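Local coordinates for BtGH115A (Bacteroides thetaiotaomicron, PDB 5BY3), which probably cleaves 4-O-methyl-alpha-glucuronic acid residues from decorated arabinogalactans, as a glycoside hydrolase of family GH115, at residues F238-A252 against E287-D299. Sequence-based numbering, arbitrary orientation.
Sequences FMGASHCEPMACNAA and EILYTLGMRGVHD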
ATOM      1  N   PHE A 238      -9.071  -8.386 -13.508  1.00 52.25           N
ATOM      2  CA  PHE A 238      -8.294  -9.592 -13.540  1.00 44.79           C
ATOM      3  C   PHE A 238      -8.341 -10.167 -12.156  1.00 47.37           C
ATOM      4  O   PHE A 238      -7.968  -9.507 -11.190  1.00 51.62           O
ATOM      5  CB  PHE A 238      -6.887  -9.292 -14.039  1.00 46.39           C
ATOM      6  CG  PHE A 238      -6.850  -8.933 -15.490  1.00 46.85           C
ATOM      7  CD1 PHE A 238      -7.254  -7.671 -15.926  1.00 49.64           C
ATOM      8  CD2 PHE A 238      -6.448  -9.881 -16.447  1.00 53.62           C
ATOM      9  CE1 PHE A 238      -7.251  -7.332 -17.297  1.00 56.67           C
ATOM     10  CE2 PHE A 238      -6.443  -9.556 -17.818  1.00 58.99           C
ATOM     11  CZ  PHE A 238      -6.848  -8.275 -18.249  1.00 56.60           C
HETATM   12  N   MSE A 239      -8.884 -11.374 -12.054  1.00 49.55           N
HETATM   13  CA  MSE A 239      -8.754 -12.162 -10.828  1.00 48.24           C
HETATM   14  C   MSE A 239      -7.366 -12.750 -10.850  1.00 49.00           C
HETATM   15  O   MSE A 239      -6.959 -13.411 -11.837  1.00 46.97           O
HETATM   16  CB  MSE A 239      -9.835 -13.242 -10.772  1.00 48.47           C
HETATM   17  CG  MSE A 239     -11.259 -12.690 -10.837  1.00 51.09           C
HETATM   18 SE   MSE A 239     -11.457 -11.344  -9.391  1.00 59.75          SE
HETATM   19  CE  MSE A 239     -11.063 -12.416  -7.788  1.00 49.88           C
ATOM     20  N   GLY A 240      -6.613 -12.430  -9.800  1.00 45.10           N
ATOM     21  CA  GLY A 240      -5.294 -12.978  -9.506  1.00 40.92           C
ATOM     22  C   GLY A 240      -5.434 -13.558  -8.120  1.00 42.53           C
ATOM     23  O   GLY A 240      -6.540 -13.566  -7.591  1.00 46.65           O
ATOM     24  N   ALA A 241      -4.344 -14.042  -7.521  1.00 42.84           N
ATOM     25  CA  ALA A 241      -4.365 -14.570  -6.137  1.00 40.45           C
ATOM     26  C   ALA A 241      -2.938 -14.648  -5.643  1.00 41.18           C
ATOM     27  O   ALA A 241      -2.037 -14.425  -6.428  1.00 43.51           O
ATOM     28  CB  ALA A 241      -5.045 -15.943  -6.047  1.00 40.33           C
ATOM     29  N   SER A 242      -2.731 -14.986  -4.364  1.00 44.45           N
ATOM     30  CA  SER A 242      -1.431 -14.769  -3.701  1.00 48.92           C
ATOM     31  C   SER A 242      -0.392 -15.868  -3.911  1.00 48.53           C
ATOM     32  O   SER A 242      -0.663 -16.889  -4.583  1.00 46.53           O
ATOM     33  CB  SER A 242      -1.617 -14.477  -2.203  1.00 51.50           C
ATOM     34  OG  SER A 242      -1.747 -15.676  -1.472  1.00 61.17           O
ATOM     35  N   HIS A 243       0.777 -15.648  -3.302  1.00 45.70           N
ATOM     36  CA  HIS A 243       1.984 -16.516  -3.406  1.00 48.90           C
ATOM     37  C   HIS A 243       1.734 -17.985  -3.025  1.00 46.91           C
ATOM     38  O   HIS A 243       2.554 -18.853  -3.331  1.00 44.83           O
ATOM     39  CB  HIS A 243       3.076 -15.932  -2.515  1.00 50.11           C
ATOM     40  CG  HIS A 243       2.525 -15.342  -1.256  1.00 58.29           C
ATOM     41  ND1 HIS A 243       2.168 -16.117  -0.172  1.00 59.02           N
ATOM     42  CD2 HIS A 243       2.157 -14.078  -0.950  1.00 53.37           C
ATOM     43  CE1 HIS A 243       1.637 -15.350   0.761  1.00 56.77           C
ATOM     44  NE2 HIS A 243       1.624 -14.109   0.317  1.00 57.40           N
ATOM     45  N   CYS A 244       0.596 -18.252  -2.378  1.00 44.60           N
ATOM     46  CA  CYS A 244       0.201 -19.609  -1.971  1.00 42.29           C
ATOM     47  C   CYS A 244      -1.163 -20.025  -2.550  1.00 45.10           C
ATOM     48  O   CYS A 244      -1.877 -20.882  -1.980  1.00 41.65           O
ATOM     49  CB  CYS A 244       0.125 -19.669  -0.442  1.00 44.16           C
ATOM     50  SG  CYS A 244      -1.166 -18.576   0.235  1.00 49.42           S
ATOM     51  N   GLU A 245      -1.558 -19.394  -3.656  1.00 48.72           N
ATOM     52  CA  GLU A 245      -2.851 -19.693  -4.281  1.00 45.06           C
ATOM     53  C   GLU A 245      -2.663 -19.872  -5.799  1.00 44.19           C
ATOM     54  O   GLU A 245      -3.185 -19.068  -6.618  1.00 41.30           O
ATOM     55  CB  GLU A 245      -3.857 -18.602  -3.982  1.00 45.60           C
ATOM     56  CG  GLU A 245      -4.369 -18.493  -2.574  1.00 50.40           C
ATOM     57  CD  GLU A 245      -5.256 -17.276  -2.456  1.00 58.15           C
ATOM     58  OE1 GLU A 245      -4.696 -16.151  -2.331  1.00 67.06           O
ATOM     59  OE2 GLU A 245      -6.499 -17.428  -2.535  1.00 55.60           O
ATOM     60  N   PRO A 246      -1.938 -20.951  -6.169  1.00 42.61           N
ATOM     61  CA  PRO A 246      -1.497 -21.269  -7.518  1.00 39.73           C
ATOM     62  C   PRO A 246      -2.549 -21.288  -8.581  1.00 39.81           C
ATOM     63  O   PRO A 246      -2.264 -20.810  -9.681  1.00 42.37           O
ATOM     64  CB  PRO A 246      -0.920 -22.675  -7.387  1.00 43.16           C
ATOM     65  CG  PRO A 246      -0.541 -22.800  -5.960  1.00 43.86           C
ATOM     66  CD  PRO A 246      -1.611 -22.046  -5.236  1.00 40.65           C
HETATM   67  N   MSE A 247      -3.748 -21.836  -8.320  1.00 38.49           N
HETATM   68  CA  MSE A 247      -4.108 -21.802  -9.796  1.00 45.64           C
HETATM   69  C   MSE A 247      -5.457 -21.246  -9.855  1.00 48.60           C
HETATM   70  O   MSE A 247      -6.432 -21.992 -10.014  1.00 50.93           O
HETATM   71  CB  MSE A 247      -4.129 -23.130 -10.612  1.00 46.95           C
HETATM   72  CG  MSE A 247      -2.779 -23.721 -10.990  1.00 44.79           C
HETATM   73 SE   MSE A 247      -2.092 -22.884 -12.635  1.00 60.60          SE
HETATM   74  CE  MSE A 247      -3.466 -23.739 -13.711  1.00 41.26           C
ATOM     75  N   ALA A 248      -5.542 -19.929  -9.692  1.00 52.20           N
ATOM     76  CA  ALA A 248      -6.805 -19.292  -9.278  1.00 53.08           C
ATOM     77  C   ALA A 248      -7.447 -20.061  -8.096  1.00 49.84           C
ATOM     78  O   ALA A 248      -8.657 -19.974  -7.860  1.00 50.98           O
ATOM     79  CB  ALA A 248      -7.754 -19.198 -10.464  1.00 51.64           C
ATOM     80  N   CYS A 249      -6.605 -20.787  -7.352  1.00 50.23           N
ATOM     81  CA  CYS A 249      -7.029 -21.805  -6.394  1.00 51.73           C
ATOM     82  C   CYS A 249      -6.639 -21.489  -4.972  1.00 52.25           C
ATOM     83  O   CYS A 249      -5.488 -21.606  -4.571  1.00 49.78           O
ATOM     84  CB  CYS A 249      -6.474 -23.181  -6.789  1.00 57.88           C
ATOM     85  SG  CYS A 249      -7.665 -24.154  -7.718  1.00 52.25           S
ATOM     86  N   ASN A 250      -7.636 -21.086  -4.209  1.00 56.82           N
ATOM     87  CA  ASN A 250      -7.453 -20.785  -2.806  1.00 52.83           C
ATOM     88  C   ASN A 250      -7.362 -22.081  -1.965  1.00 44.84           C
ATOM     89  O   ASN A 250      -8.369 -22.590  -1.491  1.00 41.38           O
ATOM     90  CB  ASN A 250      -8.583 -19.842  -2.322  1.00 47.88           C
ATOM     91  CG  ASN A 250      -8.590 -19.652  -0.811  1.00 48.39           C
ATOM     92  OD1 ASN A 250      -7.742 -20.194  -0.086  1.00 50.69           O
ATOM     93  ND2 ASN A 250      -9.558 -18.898  -0.327  1.00 54.59           N
ATOM     94  N   ALA A 251      -6.149 -22.589  -1.774  1.00 45.42           N
ATOM     95  CA  ALA A 251      -5.932 -23.793  -0.985  1.00 42.95           C
ATOM     96  C   ALA A 251      -6.443 -23.624   0.450  1.00 51.55           C
ATOM     97  O   ALA A 251      -7.163 -24.495   0.978  1.00 53.39           O
ATOM     98  CB  ALA A 251      -4.477 -24.133  -0.997  1.00 41.29           C
ATOM     99  N   ALA A 252      -6.130 -22.461   1.043  1.00 65.88           N
ATOM    100  CA  ALA A 252      -6.495 -22.102   2.443  1.00 63.56           C
ATOM    101  C   ALA A 252      -7.917 -22.471   2.826  1.00 59.43           C
ATOM    102  O   ALA A 252      -8.119 -23.157   3.823  1.00 65.05           O
ATOM    103  CB  ALA A 252      -6.221 -20.628   2.731  1.00 59.21           C
ATOM    104  N   GLU A 287     -10.820 -13.109 -17.604  1.00 68.01           N
ATOM    105  CA  GLU A 287      -9.665 -12.325 -17.212  1.00 65.22           C
ATOM    106  C   GLU A 287      -9.155 -12.770 -15.837  1.00 65.81           C
ATOM    107  O   GLU A 287      -9.755 -12.460 -14.779  1.00 62.09           O
ATOM    108  CB  GLU A 287     -10.004 -10.836 -17.259  1.00 72.14           C
ATOM    109  CG  GLU A 287     -10.525 -10.386 -18.631  1.00 76.18           C
ATOM    110  CD  GLU A 287     -11.366  -9.120 -18.568  1.00 75.92           C
ATOM    111  OE1 GLU A 287     -12.410  -9.101 -17.860  1.00 78.21           O
ATOM    112  OE2 GLU A 287     -10.980  -8.145 -19.244  1.00 71.81           O
ATOM    113  N   ILE A 288      -8.060 -13.538 -15.904  1.00 58.38           N
ATOM    114  CA  ILE A 288      -7.414 -14.194 -14.769  1.00 49.98           C
ATOM    115  C   ILE A 288      -5.933 -14.002 -14.941  1.00 49.84           C
ATOM    116  O   ILE A 288      -5.434 -14.056 -16.075  1.00 46.61           O
ATOM    117  CB  ILE A 288      -7.662 -15.732 -14.769  1.00 48.66           C
ATOM    118  CG1 ILE A 288      -9.167 -16.071 -14.819  1.00 43.30           C
ATOM    119  CG2 ILE A 288      -6.895 -16.423 -13.626  1.00 43.64           C
ATOM    120  CD1 ILE A 288      -9.947 -15.600 -13.603  1.00 40.95           C
ATOM    121  N   LEU A 289      -5.252 -13.745 -13.821  1.00 50.55           N
ATOM    122  CA  LEU A 289      -3.804 -13.827 -13.733  1.00 51.67           C
ATOM    123  C   LEU A 289      -3.470 -15.052 -12.904  1.00 54.84           C
ATOM    124  O   LEU A 289      -3.864 -15.132 -11.723  1.00 45.18           O
ATOM    125  CB  LEU A 289      -3.184 -12.579 -13.106  1.00 49.10           C
ATOM    126  CG  LEU A 289      -3.436 -11.224 -13.781  1.00 54.48           C
ATOM    127  CD1 LEU A 289      -2.900 -10.158 -12.838  1.00 59.77           C
ATOM    128  CD2 LEU A 289      -2.852 -11.050 -15.185  1.00 50.76           C
ATOM    129  N   TYR A 290      -2.761 -15.998 -13.541  1.00 53.93           N
ATOM    130  CA  TYR A 290      -2.511 -17.328 -12.964  1.00 50.44           C
ATOM    131  C   TYR A 290      -1.242 -17.264 -12.177  1.00 52.50           C
ATOM    132  O   TYR A 290      -0.161 -16.998 -12.758  1.00 52.25           O
ATOM    133  CB  TYR A 290      -2.425 -18.399 -14.068  1.00 50.21           C
ATOM    134  CG  TYR A 290      -3.762 -18.656 -14.704  1.00 51.23           C
ATOM    135  CD1 TYR A 290      -4.642 -19.584 -14.137  1.00 49.17           C
ATOM    136  CD2 TYR A 290      -4.201 -17.920 -15.823  1.00 50.02           C
ATOM    137  CE1 TYR A 290      -5.881 -19.807 -14.676  1.00 41.92           C
ATOM    138  CE2 TYR A 290      -5.468 -18.156 -16.374  1.00 42.46           C
ATOM    139  CZ  TYR A 290      -6.288 -19.088 -15.778  1.00 42.91           C
ATOM    140  OH  TYR A 290      -7.550 -19.351 -16.246  1.00 48.16           O
ATOM    141  N   THR A 291      -1.369 -17.447 -10.858  1.00 45.24           N
ATOM    142  CA  THR A 291      -0.181 -17.565 -10.013  1.00 46.17           C
ATOM    143  C   THR A 291       0.410 -18.977 -10.205  1.00 44.88           C
ATOM    144  O   THR A 291      -0.318 -19.959 -10.133  1.00 36.37           O
ATOM    145  CB  THR A 291      -0.488 -17.263  -8.518  1.00 44.73           C
ATOM    146  OG1 THR A 291      -0.577 -15.846  -8.329  1.00 54.17           O
ATOM    147  CG2 THR A 291       0.617 -17.743  -7.608  1.00 46.39           C
ATOM    148  N   LEU A 292       1.719 -19.071 -10.444  1.00 41.68           N
ATOM    149  CA  LEU A 292       2.361 -20.375 -10.595  1.00 44.55           C
ATOM    150  C   LEU A 292       3.033 -20.821  -9.310  1.00 49.24           C
ATOM    151  O   LEU A 292       3.227 -20.010  -8.395  1.00 48.60           O
ATOM    152  CB  LEU A 292       3.350 -20.369 -11.755  1.00 42.77           C
ATOM    153  CG  LEU A 292       2.785 -20.262 -13.169  1.00 45.67           C
ATOM    154  CD1 LEU A 292       3.864 -20.691 -14.153  1.00 47.69           C
ATOM    155  CD2 LEU A 292       1.525 -21.096 -13.348  1.00 42.12           C
ATOM    156  N   GLY A 293       3.382 -22.110  -9.246  1.00 49.64           N
ATOM    157  CA  GLY A 293       4.172 -22.648  -8.145  1.00 45.58           C
ATOM    158  C   GLY A 293       3.336 -23.301  -7.075  1.00 48.10           C
ATOM    159  O   GLY A 293       2.185 -23.646  -7.304  1.00 43.89           O
HETATM  160  N   MSE A 294       3.942 -23.465  -5.901  1.00 58.21           N
HETATM  161  CA  MSE A 294       3.334 -24.166  -4.760  1.00 65.33           C
HETATM  162  C   MSE A 294       4.029 -23.779  -3.466  1.00 68.78           C
HETATM  163  O   MSE A 294       5.269 -23.761  -3.378  1.00 62.95           O
HETATM  164  CB  MSE A 294       3.379 -25.692  -4.934  1.00 55.42           C
HETATM  165  CG  MSE A 294       2.267 -26.313  -4.100  1.00 59.35           C
HETATM  166 SE   MSE A 294       2.061 -28.212  -4.572  1.00 62.28          SE
HETATM  167  CE  MSE A 294       0.718 -28.872  -3.302  1.00 63.88           C
ATOM    168  N   ARG A 295       3.215 -23.451  -2.459  1.00 73.39           N
ATOM    169  CA  ARG A 295       3.665 -23.294  -1.068  1.00 69.25           C
ATOM    170  C   ARG A 295       2.776 -24.191  -0.206  1.00 71.83           C
ATOM    171  O   ARG A 295       2.327 -25.255  -0.679  1.00 76.75           O
ATOM    172  CB  ARG A 295       3.606 -21.821  -0.619  1.00 68.73           C
ATOM    173  CG  ARG A 295       4.613 -20.888  -1.292  1.00 61.05           C
ATOM    174  CD  ARG A 295       4.395 -19.432  -0.869  1.00 64.39           C
ATOM    175  NE  ARG A 295       5.087 -19.094   0.381  1.00 60.54           N
ATOM    176  CZ  ARG A 295       4.527 -18.512   1.443  1.00 53.18           C
ATOM    177  NH1 ARG A 295       3.248 -18.136   1.443  1.00 44.86           N
ATOM    178  NH2 ARG A 295       5.278 -18.275   2.507  1.00 56.28           N
ATOM    179  N   GLY A 296       2.520 -23.770   1.036  1.00 68.10           N
ATOM    180  CA  GLY A 296       1.593 -24.475   1.919  1.00 61.50           C
ATOM    181  C   GLY A 296       0.110 -24.228   1.624  1.00 59.29           C
ATOM    182  O   GLY A 296      -0.252 -23.632   0.580  1.00 52.08           O
ATOM    183  N   VAL A 297      -0.733 -24.719   2.544  1.00 52.92           N
ATOM    184  CA  VAL A 297      -2.161 -24.407   2.609  1.00 65.67           C
ATOM    185  C   VAL A 297      -2.447 -22.883   2.763  1.00 71.69           C
ATOM    186  O   VAL A 297      -3.257 -22.315   1.998  1.00 69.05           O
ATOM    187  CB  VAL A 297      -2.871 -25.288   3.684  1.00 67.37           C
ATOM    188  CG1 VAL A 297      -4.221 -24.703   4.110  1.00 68.90           C
ATOM    189  CG2 VAL A 297      -3.042 -26.713   3.155  1.00 59.84           C
ATOM    190  N   HIS A 298      -1.769 -22.240   3.726  1.00 75.33           N
ATOM    191  CA  HIS A 298      -1.778 -20.774   3.891  1.00 82.01           C
ATOM    192  C   HIS A 298      -0.334 -20.237   3.781  1.00 84.30           C
ATOM    193  O   HIS A 298       0.224 -20.211   2.685  1.00 86.39           O
ATOM    194  CB  HIS A 298      -2.471 -20.353   5.206  1.00 87.97           C
ATOM    195  CG  HIS A 298      -3.000 -18.944   5.197  1.00 92.61           C
ATOM    196  ND1 HIS A 298      -2.267 -17.867   4.740  1.00 96.09           N
ATOM    197  CD2 HIS A 298      -4.187 -18.436   5.605  1.00 91.79           C
ATOM    198  CE1 HIS A 298      -2.982 -16.761   4.855  1.00 96.77           C
ATOM    199  NE2 HIS A 298      -4.152 -17.081   5.378  1.00101.78           N
ATOM    200  N   ASP A 299       0.278 -19.803   4.884  1.00 86.35           N
ATOM    201  CA  ASP A 299       1.737 -19.640   4.890  1.00 84.07           C
ATOM    202  C   ASP A 299       2.447 -20.938   5.327  1.00 83.49           C
ATOM    203  O   ASP A 299       1.799 -21.958   5.620  1.00 79.88           O
ATOM    204  CB  ASP A 299       2.185 -18.404   5.686  1.00 83.37           C
ATOM    205  CG  ASP A 299       2.242 -17.128   4.814  1.00 84.27           C
ATOM    206  OD1 ASP A 299       1.186 -16.654   4.335  1.00 73.77           O
ATOM    207  OD2 ASP A 299       3.351 -16.596   4.606  1.00 73.69           O
TER
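Met239 of strand 238-239 bridges Ile288, just ahead of strand 290-291; these are the third and fourth strands of the TIM barrel, neighbours whose meeting closes the eight-stranded parallel sheet, and the loops that follow them stay in contact. Met239 N donates to Glu287 O, and Leu289 N returns the bond to Met239 O at 2.6 Å. Beside this bridge Glu287 CB sits over one face of the Phe238 ring, 3.9 Å from its centroid in a CH-pi contact, while Leu289 CG packs on Phe238 CB. Thr291 points into the loop 240-246: with OG1 beside its own backbone N (chi1 -78°), the hydroxyl donates to Ala241 O (2.8 Å) from above the carbonyl plane, and CG2 lies against Ser242 O. A valine here would probably leave Ala241 O without this donor and the loop less firmly tied to the strand. Further on, Arg295 lays CD against His243 O and brings NH1 to the edge of the His243 ring, whose plane stands 77° from the guanidinium; Arg295 NH2 forms a salt bridge with Glu346 and a weak one with Asp299 OD2. Ser242 to Glu245 form a type I turn, in which Glu245 OE1 accepts from both Ser242 N and, through its anti lone pair, Ser242 OG (3.1 Å).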